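PDB 5JBD: inactive glucansucrase from Lactobacillus reuteri, which is an inactive member of glycosyl hydrolase family 70, a large multidomain protein built around a TIM-type barrel and carrying a bound calcium ion. Local coordinates for residues N47-Y52 with S757-V762; G51-T56 with D861-N866; P165-S170 with I851-K856; L173-M178 with D190-I195; A761-R766 with N783-A788. One frame throughout, in Å; residues are numbered along the deposited sequence.

Contact 1: N47-Y52 with S757-V762; sequences NNIDGY and SGQEAV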
# COMPACT_ATOMS: atom_id res chain seq x y z
N ASN A 47 -4.89 32.93 -14.37
CA ASN A 47 -4.94 31.56 -13.82
C ASN A 47 -5.79 31.59 -12.54
O ASN A 47 -5.67 32.51 -11.72
CB ASN A 47 -3.54 31.00 -13.47
CG ASN A 47 -2.68 30.57 -14.69
OD1 ASN A 47 -1.45 30.40 -14.56
ND2 ASN A 47 -3.30 30.40 -15.87
N ASN A 48 -6.66 30.61 -12.40
CA ASN A 48 -7.43 30.46 -11.18
C ASN A 48 -7.82 28.99 -10.96
O ASN A 48 -7.76 28.17 -11.88
CB ASN A 48 -8.68 31.34 -11.24
CG ASN A 48 -9.68 30.84 -12.25
OD1 ASN A 48 -10.65 30.18 -11.90
ND2 ASN A 48 -9.40 31.09 -13.52
N ILE A 49 -8.20 28.70 -9.73
CA ILE A 49 -8.54 27.33 -9.30
C ILE A 49 -9.92 27.42 -8.66
O ILE A 49 -10.06 27.96 -7.58
CB ILE A 49 -7.50 26.78 -8.30
CG1 ILE A 49 -6.09 26.84 -8.92
CG2 ILE A 49 -7.84 25.33 -7.93
CD1 ILE A 49 -4.96 26.47 -7.98
N ASP A 50 -10.93 26.97 -9.40
CA ASP A 50 -12.34 27.16 -9.02
C ASP A 50 -12.69 28.60 -8.59
O ASP A 50 -13.41 28.80 -7.62
CB ASP A 50 -12.71 26.15 -7.92
CG ASP A 50 -12.44 24.72 -8.33
OD1 ASP A 50 -13.09 24.25 -9.29
OD2 ASP A 50 -11.58 24.06 -7.71
N GLY A 51 -12.15 29.59 -9.30
CA GLY A 51 -12.38 31.03 -9.00
C GLY A 51 -11.33 31.69 -8.11
O GLY A 51 -11.16 32.91 -8.15
N TYR A 52 -10.61 30.89 -7.31
CA TYR A 52 -9.64 31.41 -6.36
C TYR A 52 -8.29 31.60 -7.04
O TYR A 52 -8.01 30.96 -8.05
CB TYR A 52 -9.54 30.47 -5.13
CG TYR A 52 -10.88 30.36 -4.45
CD1 TYR A 52 -11.31 31.35 -3.57
CD2 TYR A 52 -11.76 29.32 -4.76
CE1 TYR A 52 -12.57 31.29 -2.98
CE2 TYR A 52 -13.02 29.25 -4.17
CZ TYR A 52 -13.41 30.23 -3.28
OH TYR A 52 -14.65 30.17 -2.71
N SER A 757 -3.35 14.94 -11.45
CA SER A 757 -2.74 16.12 -12.09
C SER A 757 -3.59 17.40 -11.96
O SER A 757 -3.09 18.49 -12.22
CB SER A 757 -2.47 15.82 -13.57
OG SER A 757 -3.70 15.64 -14.24
N GLY A 758 -4.86 17.26 -11.57
CA GLY A 758 -5.78 18.40 -11.47
C GLY A 758 -5.94 18.93 -10.05
O GLY A 758 -6.31 18.17 -9.14
N GLN A 759 -5.68 20.22 -9.87
CA GLN A 759 -5.90 20.90 -8.60
C GLN A 759 -7.34 21.38 -8.45
O GLN A 759 -8.03 21.69 -9.45
CB GLN A 759 -4.98 22.10 -8.42
CG GLN A 759 -3.57 21.73 -8.02
CD GLN A 759 -2.64 22.93 -7.95
OE1 GLN A 759 -2.23 23.47 -8.97
NE2 GLN A 759 -2.32 23.36 -6.73
N GLU A 760 -7.78 21.43 -7.20
CA GLU A 760 -9.13 21.83 -6.84
C GLU A 760 -9.06 22.64 -5.55
O GLU A 760 -8.28 22.31 -4.66
CB GLU A 760 -9.99 20.58 -6.65
CG GLU A 760 -11.49 20.85 -6.53
CD GLU A 760 -12.32 19.58 -6.33
OE1 GLU A 760 -11.76 18.45 -6.29
OE2 GLU A 760 -13.55 19.73 -6.20
N ALA A 761 -9.86 23.70 -5.45
CA ALA A 761 -9.97 24.44 -4.20
C ALA A 761 -10.87 23.64 -3.27
O ALA A 761 -12.06 23.44 -3.55
CB ALA A 761 -10.51 25.84 -4.41
N VAL A 762 -10.29 23.16 -2.18
CA VAL A 762 -11.04 22.44 -1.14
C VAL A 762 -10.88 23.17 0.18
O VAL A 762 -9.88 23.86 0.38
CB VAL A 762 -10.57 20.98 -0.99
CG1 VAL A 762 -11.06 20.14 -2.16
CG2 VAL A 762 -9.05 20.87 -0.88
O HOH W 1 -10.92 22.19 -10.19

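Contact 2: G51-T56 with D861-N866; sequences GYLSYT and DYAYLN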
# COMPACT_ATOMS: atom_id res chain seq x y z
N GLY A 51 -12.15 29.59 -9.30
CA GLY A 51 -12.38 31.03 -9.00
C GLY A 51 -11.33 31.69 -8.11
O GLY A 51 -11.16 32.91 -8.15
N TYR A 52 -10.61 30.89 -7.31
CA TYR A 52 -9.64 31.41 -6.36
C TYR A 52 -8.29 31.60 -7.04
O TYR A 52 -8.01 30.96 -8.05
CB TYR A 52 -9.54 30.47 -5.13
CG TYR A 52 -10.88 30.36 -4.45
CD1 TYR A 52 -11.31 31.35 -3.57
CD2 TYR A 52 -11.76 29.32 -4.76
CE1 TYR A 52 -12.57 31.29 -2.98
CE2 TYR A 52 -13.02 29.25 -4.17
CZ TYR A 52 -13.41 30.23 -3.28
OH TYR A 52 -14.65 30.17 -2.71
N LEU A 53 -7.46 32.47 -6.47
CA LEU A 53 -6.12 32.76 -6.99
C LEU A 53 -5.03 32.14 -6.12
O LEU A 53 -5.17 32.10 -4.90
CB LEU A 53 -5.89 34.27 -7.06
CG LEU A 53 -6.76 35.12 -8.00
CD1 LEU A 53 -6.10 36.48 -8.20
CD2 LEU A 53 -7.11 34.47 -9.34
N SER A 54 -3.95 31.69 -6.75
CA SER A 54 -2.76 31.20 -6.08
C SER A 54 -1.59 32.16 -6.28
O SER A 54 -1.34 32.58 -7.40
CB SER A 54 -2.38 29.82 -6.62
OG SER A 54 -1.12 29.41 -6.12
N TYR A 55 -0.84 32.45 -5.22
CA TYR A 55 0.34 33.32 -5.33
C TYR A 55 1.39 32.82 -6.31
O TYR A 55 2.11 33.62 -6.89
CB TYR A 55 0.99 33.60 -3.98
CG TYR A 55 0.20 34.57 -3.14
CD1 TYR A 55 0.15 35.93 -3.47
CD2 TYR A 55 -0.50 34.14 -2.01
CE1 TYR A 55 -0.58 36.83 -2.71
CE2 TYR A 55 -1.23 35.03 -1.24
CZ TYR A 55 -1.27 36.36 -1.59
OH TYR A 55 -2.01 37.24 -0.84
N THR A 56 1.49 31.51 -6.51
CA THR A 56 2.48 30.94 -7.44
C THR A 56 1.96 30.80 -8.88
O THR A 56 2.69 30.31 -9.73
CB THR A 56 2.99 29.57 -6.92
OG1 THR A 56 1.88 28.71 -6.63
CG2 THR A 56 3.81 29.78 -5.67
N ASP A 861 -10.54 39.05 2.93
CA ASP A 861 -11.43 38.40 1.96
C ASP A 861 -10.62 37.59 0.95
O ASP A 861 -9.58 38.04 0.49
CB ASP A 861 -12.25 39.42 1.18
CG ASP A 861 -13.27 40.16 2.03
OD1 ASP A 861 -13.49 39.79 3.20
OD2 ASP A 861 -13.87 41.11 1.49
N TYR A 862 -11.12 36.40 0.60
CA TYR A 862 -10.55 35.64 -0.51
C TYR A 862 -10.74 36.39 -1.83
O TYR A 862 -11.83 36.91 -2.10
CB TYR A 862 -11.19 34.26 -0.63
CG TYR A 862 -10.65 33.24 0.35
CD1 TYR A 862 -9.39 32.66 0.16
CD2 TYR A 862 -11.37 32.87 1.48
CE1 TYR A 862 -8.88 31.73 1.07
CE2 TYR A 862 -10.87 31.94 2.40
CZ TYR A 862 -9.63 31.38 2.19
OH TYR A 862 -9.13 30.45 3.08
N ALA A 863 -9.67 36.48 -2.62
CA ALA A 863 -9.78 36.96 -3.98
C ALA A 863 -10.63 35.97 -4.76
O ALA A 863 -10.64 34.77 -4.46
CB ALA A 863 -8.41 37.11 -4.62
N TYR A 864 -11.38 36.46 -5.74
CA TYR A 864 -12.27 35.59 -6.51
C TYR A 864 -12.50 36.14 -7.89
O TYR A 864 -12.65 37.35 -8.06
CB TYR A 864 -13.61 35.39 -5.78
CG TYR A 864 -14.44 34.24 -6.30
CD1 TYR A 864 -14.24 32.94 -5.84
CD2 TYR A 864 -15.44 34.45 -7.24
CE1 TYR A 864 -15.00 31.88 -6.32
CE2 TYR A 864 -16.21 33.41 -7.72
CZ TYR A 864 -16.00 32.12 -7.25
OH TYR A 864 -16.78 31.09 -7.74
N LEU A 865 -12.52 35.24 -8.86
CA LEU A 865 -12.77 35.59 -10.24
C LEU A 865 -14.08 34.94 -10.67
O LEU A 865 -14.15 33.72 -10.84
CB LEU A 865 -11.62 35.13 -11.12
CG LEU A 865 -11.72 35.52 -12.59
CD1 LEU A 865 -11.76 37.04 -12.75
CD2 LEU A 865 -10.56 34.91 -13.36
N ASN A 866 -15.12 35.76 -10.79
CA ASN A 866 -16.41 35.31 -11.28
C ASN A 866 -16.33 35.25 -12.79
O ASN A 866 -16.30 36.29 -13.45
CB ASN A 866 -17.51 36.28 -10.82
CG ASN A 866 -18.91 35.80 -11.18
OD1 ASN A 866 -19.20 35.47 -12.33
ND2 ASN A 866 -19.79 35.77 -10.19
O HOH W 2 -8.06 33.41 -3.82

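Contact 3: P165-S170 with I851-K856; sequences PELSAS and IGLAVK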
# COMPACT_ATOMS: atom_id res chain seq x y z
N PRO A 165 7.52 30.20 4.16
CA PRO A 165 6.73 29.15 4.80
C PRO A 165 5.31 29.00 4.26
O PRO A 165 4.92 27.89 3.87
CB PRO A 165 6.71 29.58 6.28
CG PRO A 165 8.04 30.23 6.46
CD PRO A 165 8.34 30.93 5.15
N GLU A 166 4.56 30.10 4.18
CA GLU A 166 3.16 30.00 3.75
C GLU A 166 2.94 29.61 2.26
O GLU A 166 1.84 29.19 1.89
CB GLU A 166 2.35 31.24 4.14
CG GLU A 166 2.66 32.49 3.35
CD GLU A 166 2.18 33.73 4.07
OE1 GLU A 166 0.96 34.00 4.02
OE2 GLU A 166 3.02 34.42 4.67
N LEU A 167 3.99 29.69 1.44
CA LEU A 167 3.93 29.28 0.03
C LEU A 167 4.67 27.97 -0.24
O LEU A 167 5.01 27.66 -1.39
CB LEU A 167 4.49 30.40 -0.88
CG LEU A 167 4.01 31.83 -0.58
CD1 LEU A 167 4.67 32.82 -1.53
CD2 LEU A 167 2.49 31.92 -0.67
N SER A 168 4.91 27.18 0.81
CA SER A 168 5.70 25.96 0.69
C SER A 168 5.34 24.99 1.81
O SER A 168 4.50 25.29 2.66
CB SER A 168 7.19 26.28 0.70
OG SER A 168 7.56 26.96 1.89
N ALA A 169 5.99 23.83 1.79
CA ALA A 169 5.62 22.68 2.62
C ALA A 169 5.48 22.98 4.11
O ALA A 169 4.51 22.54 4.73
CB ALA A 169 6.61 21.54 2.40
N SER A 170 6.41 23.76 4.68
CA SER A 170 6.48 23.89 6.14
C SER A 170 5.19 24.41 6.81
O SER A 170 4.86 23.99 7.92
CB SER A 170 7.68 24.73 6.58
OG SER A 170 7.55 26.08 6.20
N ILE A 851 -0.10 26.06 2.84
CA ILE A 851 -1.47 26.36 3.26
C ILE A 851 -1.88 27.80 2.93
O ILE A 851 -3.07 28.12 3.01
CB ILE A 851 -1.65 26.04 4.78
CG1 ILE A 851 -3.12 25.78 5.15
CG2 ILE A 851 -1.11 27.15 5.68
CD1 ILE A 851 -3.80 24.69 4.36
N GLY A 852 -0.91 28.65 2.58
CA GLY A 852 -1.14 30.07 2.27
C GLY A 852 -1.06 30.46 0.81
O GLY A 852 -0.87 31.64 0.52
N LEU A 853 -1.18 29.50 -0.11
CA LEU A 853 -1.17 29.79 -1.54
C LEU A 853 -2.37 30.64 -1.96
O LEU A 853 -2.24 31.51 -2.82
CB LEU A 853 -1.14 28.51 -2.40
CG LEU A 853 0.14 27.66 -2.39
CD1 LEU A 853 -0.02 26.44 -3.29
CD2 LEU A 853 1.34 28.47 -2.83
N ALA A 854 -3.53 30.37 -1.35
CA ALA A 854 -4.78 31.06 -1.68
C ALA A 854 -4.70 32.55 -1.37
O ALA A 854 -4.42 32.93 -0.23
CB ALA A 854 -5.95 30.43 -0.95
N VAL A 855 -4.95 33.39 -2.39
CA VAL A 855 -4.79 34.83 -2.25
C VAL A 855 -5.95 35.42 -1.45
O VAL A 855 -7.12 35.23 -1.79
CB VAL A 855 -4.69 35.54 -3.62
CG1 VAL A 855 -4.64 37.06 -3.47
CG2 VAL A 855 -3.46 35.05 -4.38
N LYS A 856 -5.60 36.13 -0.38
CA LYS A 856 -6.53 36.94 0.37
C LYS A 856 -6.15 38.39 0.17
O LYS A 856 -4.96 38.72 0.07
CB LYS A 856 -6.47 36.58 1.86
CG LYS A 856 -6.93 35.17 2.15
CD LYS A 856 -6.88 34.83 3.64
CE LYS A 856 -7.52 33.47 3.88
NZ LYS A 856 -7.39 32.95 5.27
O HOH W 3 -1.31 33.58 2.43

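Contact 4: L173-M178 with D190-I195; sequences LSLQSM and DSDQVI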
# COMPACT_ATOMS: atom_id res chain seq x y z
N LEU A 173 2.45 21.97 8.38
CA LEU A 173 2.66 21.51 9.76
C LEU A 173 2.87 20.00 9.86
O LEU A 173 2.09 19.29 10.49
CB LEU A 173 1.54 21.99 10.70
CG LEU A 173 1.24 23.49 10.72
CD1 LEU A 173 0.04 23.75 11.62
CD2 LEU A 173 2.43 24.31 11.18
N SER A 174 3.92 19.51 9.22
CA SER A 174 4.31 18.10 9.32
C SER A 174 4.79 17.79 10.73
O SER A 174 5.48 18.59 11.34
CB SER A 174 5.42 17.76 8.33
OG SER A 174 5.84 16.40 8.49
N LEU A 175 4.46 16.60 11.20
CA LEU A 175 5.01 16.10 12.46
C LEU A 175 6.55 15.89 12.37
O LEU A 175 7.22 15.90 13.40
CB LEU A 175 4.29 14.82 12.89
CG LEU A 175 2.77 14.93 13.10
CD1 LEU A 175 2.15 13.55 13.29
CD2 LEU A 175 2.44 15.79 14.30
N GLN A 176 7.08 15.73 11.16
CA GLN A 176 8.54 15.69 10.90
C GLN A 176 9.33 16.86 11.43
O GLN A 176 10.54 16.71 11.69
CB GLN A 176 8.84 15.60 9.40
CG GLN A 176 8.58 14.22 8.80
CD GLN A 176 8.91 14.14 7.30
OE1 GLN A 176 9.39 13.12 6.81
NE2 GLN A 176 8.69 15.24 6.57
N SER A 177 8.68 18.01 11.59
CA SER A 177 9.37 19.22 12.00
C SER A 177 9.55 19.34 13.51
O SER A 177 10.14 20.33 13.97
CB SER A 177 8.58 20.44 11.54
OG SER A 177 7.42 20.58 12.35
N MET A 178 9.05 18.38 14.28
CA MET A 178 9.05 18.50 15.74
C MET A 178 10.44 18.22 16.28
O MET A 178 11.21 17.50 15.64
CB MET A 178 7.95 17.62 16.37
CG MET A 178 6.60 18.35 16.25
SD MET A 178 6.40 19.69 17.46
CE MET A 178 5.97 18.79 18.94
N ASP A 190 1.74 8.86 9.43
CA ASP A 190 0.30 8.58 9.58
C ASP A 190 -0.53 9.82 9.80
O ASP A 190 -1.54 10.03 9.13
CB ASP A 190 0.05 7.65 10.76
CG ASP A 190 0.59 6.26 10.56
OD1 ASP A 190 0.74 5.83 9.40
OD2 ASP A 190 0.85 5.59 11.58
N SER A 191 -0.10 10.64 10.74
CA SER A 191 -0.89 11.79 11.14
C SER A 191 -0.48 13.13 10.44
O SER A 191 -0.76 14.22 10.94
CB SER A 191 -0.98 11.80 12.66
OG SER A 191 -1.81 10.67 13.05
N ASP A 192 0.13 13.02 9.25
CA ASP A 192 0.30 14.16 8.31
C ASP A 192 -0.86 14.18 7.32
O ASP A 192 -0.75 13.70 6.19
CB ASP A 192 1.66 14.09 7.59
CG ASP A 192 2.79 14.75 8.38
OD1 ASP A 192 2.56 15.21 9.53
OD2 ASP A 192 3.91 14.81 7.84
N GLN A 193 -1.99 14.71 7.78
CA GLN A 193 -3.25 14.65 7.05
C GLN A 193 -4.03 15.93 7.15
O GLN A 193 -3.93 16.69 8.12
CB GLN A 193 -4.17 13.56 7.62
CG GLN A 193 -3.59 12.16 7.75
CD GLN A 193 -3.42 11.44 6.44
OE1 GLN A 193 -4.01 11.81 5.41
NE2 GLN A 193 -2.61 10.39 6.46
N VAL A 194 -4.87 16.11 6.15
CA VAL A 194 -5.87 17.12 6.14
C VAL A 194 -7.19 16.44 5.72
O VAL A 194 -7.19 15.56 4.86
CB VAL A 194 -5.33 18.22 5.18
CG1 VAL A 194 -6.18 18.40 3.94
CG2 VAL A 194 -4.96 19.48 5.94
N ILE A 195 -8.30 16.82 6.33
CA ILE A 195 -9.64 16.36 5.87
C ILE A 195 -10.31 17.41 4.99
O ILE A 195 -10.05 18.60 5.15
CB ILE A 195 -10.60 16.00 7.02
CG1 ILE A 195 -10.84 17.18 7.97
CG2 ILE A 195 -10.07 14.78 7.79
CD1 ILE A 195 -11.90 16.91 9.04

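Contact 5: A761-R766 with N783-A788; sequences AVTVTR and NQIYFA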
# COMPACT_ATOMS: atom_id res chain seq x y z
N ALA A 761 -9.86 23.70 -5.45
CA ALA A 761 -9.97 24.44 -4.20
C ALA A 761 -10.87 23.64 -3.27
O ALA A 761 -12.06 23.44 -3.55
CB ALA A 761 -10.51 25.84 -4.41
N VAL A 762 -10.29 23.16 -2.18
CA VAL A 762 -11.04 22.44 -1.14
C VAL A 762 -10.88 23.17 0.18
O VAL A 762 -9.88 23.86 0.38
CB VAL A 762 -10.57 20.98 -0.99
CG1 VAL A 762 -11.06 20.14 -2.16
CG2 VAL A 762 -9.05 20.87 -0.88
N THR A 763 -11.87 23.04 1.06
CA THR A 763 -11.78 23.60 2.40
C THR A 763 -11.30 22.49 3.34
O THR A 763 -11.90 21.40 3.38
CB THR A 763 -13.12 24.18 2.84
OG1 THR A 763 -13.55 25.17 1.88
CG2 THR A 763 -13.01 24.83 4.21
N VAL A 764 -10.21 22.75 4.08
CA VAL A 764 -9.54 21.71 4.87
C VAL A 764 -9.21 22.06 6.32
O VAL A 764 -9.18 23.22 6.71
CB VAL A 764 -8.23 21.23 4.20
CG1 VAL A 764 -8.46 20.89 2.73
CG2 VAL A 764 -7.10 22.25 4.36
N THR A 765 -8.96 21.01 7.11
CA THR A 765 -8.58 21.12 8.52
C THR A 765 -7.47 20.12 8.79
O THR A 765 -7.51 18.98 8.31
CB THR A 765 -9.79 20.85 9.43
OG1 THR A 765 -10.76 21.89 9.24
CG2 THR A 765 -9.40 20.81 10.91
N ARG A 766 -6.48 20.55 9.58
CA ARG A 766 -5.31 19.73 9.89
C ARG A 766 -5.70 18.67 10.93
O ARG A 766 -6.10 19.02 12.03
CB ARG A 766 -4.19 20.62 10.47
CG ARG A 766 -2.89 19.91 10.82
CD ARG A 766 -2.14 19.49 9.58
NE ARG A 766 -0.88 18.82 9.94
CZ ARG A 766 -0.77 17.56 10.36
NH1 ARG A 766 -1.85 16.79 10.50
NH2 ARG A 766 0.43 17.06 10.66
N ASN A 783 -10.70 24.86 8.36
CA ASN A 783 -11.59 25.53 7.42
C ASN A 783 -10.84 26.51 6.49
O ASN A 783 -11.30 27.63 6.25
CB ASN A 783 -12.74 26.24 8.17
CG ASN A 783 -13.54 25.28 9.05
OD1 ASN A 783 -13.54 25.39 10.28
ND2 ASN A 783 -14.20 24.33 8.42
N GLN A 784 -9.69 26.06 5.99
CA GLN A 784 -8.84 26.87 5.12
C GLN A 784 -8.92 26.34 3.70
O GLN A 784 -8.86 25.13 3.48
CB GLN A 784 -7.37 26.80 5.56
CG GLN A 784 -7.06 27.46 6.89
CD GLN A 784 -7.46 28.92 6.94
OE1 GLN A 784 -7.13 29.70 6.05
NE2 GLN A 784 -8.18 29.29 7.99
N ILE A 785 -9.02 27.25 2.74
CA ILE A 785 -8.98 26.86 1.33
C ILE A 785 -7.55 26.45 0.97
O ILE A 785 -6.61 27.19 1.22
CB ILE A 785 -9.56 27.97 0.41
CG1 ILE A 785 -11.05 28.16 0.74
CG2 ILE A 785 -9.36 27.58 -1.05
CD1 ILE A 785 -11.82 29.08 -0.15
N TYR A 786 -7.44 25.28 0.33
CA TYR A 786 -6.18 24.61 0.03
C TYR A 786 -6.30 24.04 -1.38
O TYR A 786 -7.34 23.47 -1.75
CB TYR A 786 -6.03 23.45 1.04
CG TYR A 786 -4.76 22.59 0.99
CD1 TYR A 786 -3.50 23.14 1.21
CD2 TYR A 786 -4.84 21.20 0.79
CE1 TYR A 786 -2.35 22.34 1.19
CE2 TYR A 786 -3.70 20.40 0.78
CZ TYR A 786 -2.46 20.96 0.99
OH TYR A 786 -1.31 20.17 0.97
N PHE A 787 -5.24 24.19 -2.18
CA PHE A 787 -5.29 23.80 -3.59
C PHE A 787 -4.73 22.39 -3.81
O PHE A 787 -3.73 22.18 -4.50
CB PHE A 787 -4.56 24.83 -4.46
CG PHE A 787 -5.13 26.23 -4.36
CD1 PHE A 787 -6.50 26.46 -4.45
CD2 PHE A 787 -4.29 27.32 -4.22
CE1 PHE A 787 -7.02 27.75 -4.38
CE2 PHE A 787 -4.80 28.61 -4.16
CZ PHE A 787 -6.17 28.83 -4.24
N ALA A 788 -5.42 21.40 -3.23
CA ALA A 788 -4.97 20.01 -3.29
C ALA A 788 -5.11 19.48 -4.70
O ALA A 788 -6.03 19.87 -5.42
CB ALA A 788 -5.79 19.15 -2.34

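Contact 1: N47-Y52 with S757-V762
A type I' beta turn from Ile49 to Tyr52 lays Ile49, Asp50 and Tyr52 against Ala761 in the first half of strand 758-767. Two backbone hydrogen bonds close the turn, Ile49 N to Tyr52 O at 2.8 Å and Tyr52 N to Ile49 O at 3.0 Å. An Asx motif braces it: Asn48 OD1 accepts from Gly51 N at 3.1 Å, on a lone pair in the carbonyl plane. The bond across the contact runs from Ala761 N to Asp50 OD2, 2.9 Å long and nearly straight at 164°, with the donor almost on the extension of the C-O bond. Asp50 reaches it because its CG stands anti to the carbonyl carbon (chi1 -56°). The same OD2 also rests 3.4 Å from Glu760 CG. A water within hydrogen-bonding range of both Asp50 OD1 and Gln759 O, able to donate to either, links the other carboxylate oxygen to the strand. The Glu760 carboxylate is near enough that the two negative charges probably raise each other's pKa somewhat; Glu760 OE1 is itself held by Thr790 OG1 and Ala838 N. Apolar packing flanks the polar bond: Ile49 CG2 sits over the peptide between Glu760 and Ala761, 3.6 Å from Ala761 N, and Tyr52 CD2 meets Ala761 CB at 3.7 Å. Tyr52 OH bonds to Asn208 O. The turn thus fits into the fold beside the antiparallel pair of strands 758-767 and 784-791, with Ile49 also touching Phe787 and Tyr52 touching Ile785 of the second strand.

Contact 2: G51-T56 with D861-N866
Tyr52, Tyr862 and Tyr864 form an aromatic cluster where the loop before strand 58-59, near the N-terminal end, meets the loop after strand 841-845, near the C-terminal end. The edge of Tyr864 points at a face of Tyr52, with CD1 of Tyr864 3.7 Å from CE1 of Tyr52 and the planes 77° apart. Tyr52 in turn presents its own edge toward the face of Tyr862 in an offset edge-to-face pair, centroids 5.9 Å apart and planes at 81°. With chi1 at -165° the Tyr864 ring points away from its own amide nitrogen and lies across Gly51; Gly51 CA lies over the face in a CH-pi contact, 4.2 Å from the centroid of the Tyr864 ring. Next to the rings the backbones join directly: Leu865 N donates to Gly51 O at 2.8 Å, and Tyr864 CA makes a CA-H...O contact of 3.3 Å to the same Gly51 O. Farther out, the hydroxyls of Tyr862 and Tyr864 are fixed by the surrounding fold, Tyr862 OH by Ile785 N of strand 784-791 and Tyr864 OH by Ala872 N, while Phe873 adds another edge-to-face partner for Tyr864. A water links the loops on the Leu53 side, accepting from Leu53 N at 2.9 Å and lying in the plane of the Tyr52 ring at its edge, 3.0 Å from Ala863 O, to which it can donate.

Contact 3: P165-S170 with I851-K856
Glu166 and Gly852 bring the two backbones within 4.5 Å, CA to CA, where the short 3-10 turn at 165-166 meets an irregular loop that follows strand 841-845. The turn is closed by Ser168 N donating to Pro165 O at 3.1 Å. Across the contact Gly852 N donates to Glu166 O in a 2.9 Å bond that is clearly bent (132°). Ser171 OG binds Ile851 N just beside it, so successive amides of the 851-856 loop are held by the 165-171 region. With only hydrogens on its CA, Gly852 lets Glu166 CB approach to 4.1 Å from Gly852 CA. The Glu166 CG takes the position between backbone N and carbonyl carbon (chi1 73°), and its extended chain carries the carboxylate past Gly852. There a water donates both protons, one to Glu166 OE1 and one to Gly852 O, each at 2.8 Å. Two leucines pack together: Leu167 CD2 packs on Gly852 O at 3.6 Å, while Leu853 CD2 comes against the Leu167 backbone, 3.9 Å from Leu167 CA. Leu853 also packs on Phe787 of strand 784-791. The contact thus combines a backbone hydrogen bond and a water bridge from the partly exposed Glu166 with packing of the buried Leu167 and Leu853, and the water, donating to both, lets two acceptors, a carboxylate and a carbonyl, lie close without direct repulsion.

Contact 4: L173-M178 with D190-I195
Ser174 and Asp192 face each other with CA atoms 5.7 Å apart, at the point where a 3-10 turn (175-177) passes the lead-in to strand 193-197. The Asp192 carboxylate grips that turn with both oxygens. OD2 takes the hydroxyl proton of Ser174 OG in a short bond of 2.6 Å, met on the syn side and 15° out of the carboxylate plane; OD1 takes Leu175 N at 2.9 Å through its syn lone pair, nearly straight at 170°. Ser174 OG, held anti to the backbone N (chi1 177°), works in both directions, since it also accepts from Gln176 N at 3.0 Å. The Ser174 carbonyl is used too, by Ser177 N and by Ser177 OG, the latter at 3.0 Å. The Leu175 side chain runs antiparallel alongside that of Asp192 and sets CD1 on Ser191 CB at 3.6 Å, covering one flank of the polar group. On the strand side Gln193 NE2 donates to Asp190 O at 2.9 Å, in the plane of its own amide. Beside the carboxylate lies Arg766 of strand 758-767: its NH2 forms a salt bridge with Asp192 OD1 and also binds Leu173 O, while NH1 binds Ser191 O. This should favour the ionised form of Asp192. Ser174 makes an ST turn, a side-chain-to-backbone closure common at the first turn of a helix, here the 3-10 turn 175-177, fastened by an aspartate just before strand 193-197.

Contact 5: A761-R766 with N783-A788
Val762 and Tyr786 form a hydrogen-bonded antiparallel pair in which each backbone N-H finds the other's carbonyl: Val762 N to Tyr786 O at 3.0 Å and almost straight (177°), Tyr786 N to Val762 O at 2.8 Å. The next such pair repeats this, Val764 N reaching Gln784 O at 2.8 Å and Gln784 N reaching Val764 O at 3.0 Å. Val762 O also receives a CA-H...O contact from Ile785 CA at 3.3 Å. At the end of the ladder Asn783 N donates to Thr765 OG1 (3.1 Å, 157°), so a side-chain hydroxyl serves as acceptor there. Other polar ends are satisfied beyond the two strands: Thr763 OG1 binds Thr209 OG1 and Asn199 ND2, and Tyr786 OH binds Glu172 OE2 and Gln847 N. The backbones of Thr763 and Thr765 bond instead to Val197 and Ile195 of strand 193-197. Apolar contacts cover both faces, Val764 CG2 on Tyr786 CB (3.7 Å) on one and Ala761 CB at the edge of the Phe787 ring, 4.0 Å from CE1, on the other. Asn783, in the left-handed region, and Gln784 both face Val764, which makes a G1 beta bulge at the start of the edge strand of the antiparallel sheet.

Overall arrangement
From the N terminus, the loop at 47-56 comes first and opens contacts 1 and 2 almost together. The loop after helix 151-162 follows with contact 3, and contact 4 then makes a short local closure that lies inside the spans of contacts 1, 2 and 3. Far along the chain, 757-762 closes contact 1, and strand 758-767 runs straight on into contact 5, which is closed locally by strand 784-791. Contact 3 closes at 851-856, so it crosses contact 1 yet lies within contact 2, which closes last at 861-866; contact 5 falls inside both 2 and 3. Together they tie segments near both ends of the chain and the 165-178 loops to the antiparallel sheet through strands 193-197, 758-767 and 784-791.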